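Local coordinates for protein exocyst complex component EXO70 (Saccharomyces cerevisiae, PDB 2B1E) that serves in the secretory pathway as a subunit of the exocyst, the complex that tethers secretory vesicles to sites of exocytosis, and takes part in exocyst assembly, at residues M419-T422 with L423-Q426. Sequence-based numbering, arbitrary orientation.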
loop_
_atom_site.group_PDB
_atom_site.type_symbol
_atom_site.label_atom_id
_atom_site.label_comp_id
_atom_site.label_asym_id
_atom_site.label_seq_id
_atom_site.Cartn_x
_atom_site.Cartn_y
_atom_site.Cartn_z
ATOM N N MET A 419 19.047 -8.909 -23.309
ATOM C CA MET A 419 19.447 -9.934 -22.351
ATOM C C MET A 419 18.866 -9.600 -20.984
ATOM O O MET A 419 18.489 -10.495 -20.220
ATOM C CB MET A 419 20.976 -10.066 -22.257
ATOM C CG MET A 419 21.625 -10.834 -23.422
ATOM S SD MET A 419 21.046 -12.560 -23.631
ATOM C CE MET A 419 21.854 -13.332 -22.238
ATOM N N ASN A 420 18.783 -8.312 -20.674
ATOM C CA ASN A 420 18.230 -7.903 -19.402
ATOM C C ASN A 420 16.707 -8.049 -19.429
ATOM O O ASN A 420 16.113 -8.564 -18.481
ATOM C CB ASN A 420 18.642 -6.460 -19.074
ATOM C CG ASN A 420 20.104 -6.355 -18.645
ATOM O OD1 ASN A 420 21.020 -6.340 -19.474
ATOM N ND2 ASN A 420 20.326 -6.298 -17.346
ATOM N N LEU A 421 16.072 -7.612 -20.511
ATOM C CA LEU A 421 14.623 -7.735 -20.608
ATOM C C LEU A 421 14.194 -9.200 -20.552
ATOM O O LEU A 421 13.051 -9.496 -20.217
ATOM C CB LEU A 421 14.107 -7.094 -21.895
ATOM C CG LEU A 421 14.096 -5.562 -21.942
ATOM C CD1 LEU A 421 13.709 -5.109 -23.356
ATOM C CD2 LEU A 421 13.117 -5.007 -20.905
ATOM N N THR A 422 15.104 -10.111 -20.889
ATOM C CA THR A 422 14.797 -11.537 -20.847
ATOM C C THR A 422 14.521 -11.945 -19.402
ATOM O O THR A 422 13.554 -12.663 -19.126
ATOM C CB THR A 422 15.954 -12.386 -21.414
ATOM O OG1 THR A 422 15.931 -12.314 -22.841
ATOM C CG2 THR A 422 15.818 -13.845 -20.983
ATOM N N LEU A 423 15.367 -11.487 -18.480
ATOM C CA LEU A 423 15.158 -11.796 -17.071
ATOM C C LEU A 423 13.898 -11.058 -16.621
ATOM O O LEU A 423 13.095 -11.599 -15.859
ATOM C CB LEU A 423 16.350 -11.359 -16.213
ATOM C CG LEU A 423 16.098 -11.513 -14.704
ATOM C CD1 LEU A 423 15.803 -12.971 -14.383
ATOM C CD2 LEU A 423 17.297 -11.033 -13.916
ATOM N N VAL A 424 13.711 -9.831 -17.106
ATOM C CA VAL A 424 12.525 -9.055 -16.742
ATOM C C VAL A 424 11.237 -9.822 -17.046
ATOM O O VAL A 424 10.327 -9.889 -16.215
ATOM C CB VAL A 424 12.468 -7.711 -17.498
ATOM C CG1 VAL A 424 11.088 -7.069 -17.331
ATOM C CG2 VAL A 424 13.538 -6.782 -16.975
ATOM N N GLU A 425 11.163 -10.400 -18.239
ATOM C CA GLU A 425 9.982 -11.153 -18.640
ATOM C C GLU A 425 9.812 -12.463 -17.864
ATOM O O GLU A 425 8.686 -12.901 -17.606
ATOM C CB GLU A 425 10.034 -11.429 -20.143
ATOM C CG GLU A 425 8.890 -12.271 -20.658
ATOM C CD GLU A 425 8.572 -11.977 -22.104
ATOM O OE1 GLU A 425 9.513 -11.921 -22.924
ATOM O OE2 GLU A 425 7.376 -11.802 -22.418
ATOM N N GLN A 426 10.927 -13.078 -17.489
ATOM C CA GLN A 426 10.893 -14.323 -16.735
ATOM C C GLN A 426 10.327 -14.094 -15.337
ATOM O O GLN A 426 9.514 -14.885 -14.843
ATOM C CB GLN A 426 12.303 -14.914 -16.633
ATOM C CG GLN A 426 12.919 -15.247 -17.981
ATOM C CD GLN A 426 14.311 -15.824 -17.862
ATOM O OE1 GLN A 426 15.132 -15.340 -17.083
ATOM N NE2 GLN A 426 14.593 -16.858 -18.648
HETATM O O HOH W 1 12.465 -12.536 -23.217
#
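Thr422 meets Gln426 one helical turn on because its chi1 of -77°, measured to OG1, sets OG1 beside the backbone N and leaves CG2 anti to it, which lets the methyl touch the glutamine side chain, whose own chain leaves CB opposite the carbonyl carbon (chi1 -61°) and then runs extended. This is an i to i+4 pairing within the alpha-helix 410-429 of the helical Exo70 C-terminal region. The methyl Thr422 CG2 rests 4.0 Å from Gln426 CD and equally near NE2, so the extended chain brings the carboxamide against the methyl. With an alanine in place of Gln426 the carboxamide is gone, and the Thr422 methyl is likely to be left without its neighbour across the turn.

The same threonine torsion lets OG1 hydrogen-bond back to Leu418 O; a hydroxyl on CB, turned beside the backbone N, is well placed for the carbonyl four residues back. A water accepts a weak, long bond from Thr422 OG1 and donates to Glu425 OE1 at 3.0 Å. A long acidic side chain suits this partly exposed position: it extends to a salt bridge with Lys449 on helix 440-473.

Leu421 and Val424 form an apolar strip, with Leu421 CD2 4.3 Å from Val424 CG2. Both side chains touch Ile376 of helix 364-391; Leu421 also meets Leu448 and Tyr452, and Val424 also reaches Met317. Leucine's longer branch and valine's compact one thus fill a buried seam between neighbouring helices.

Regular backbone bonds fix the spacing of Leu421, Val424 and Glu425. Glu425 N donates to Leu421 O at 2.9 Å, and Val424 N reaches Asn420 O at 3.0 Å, with an N-H...O angle of 163°.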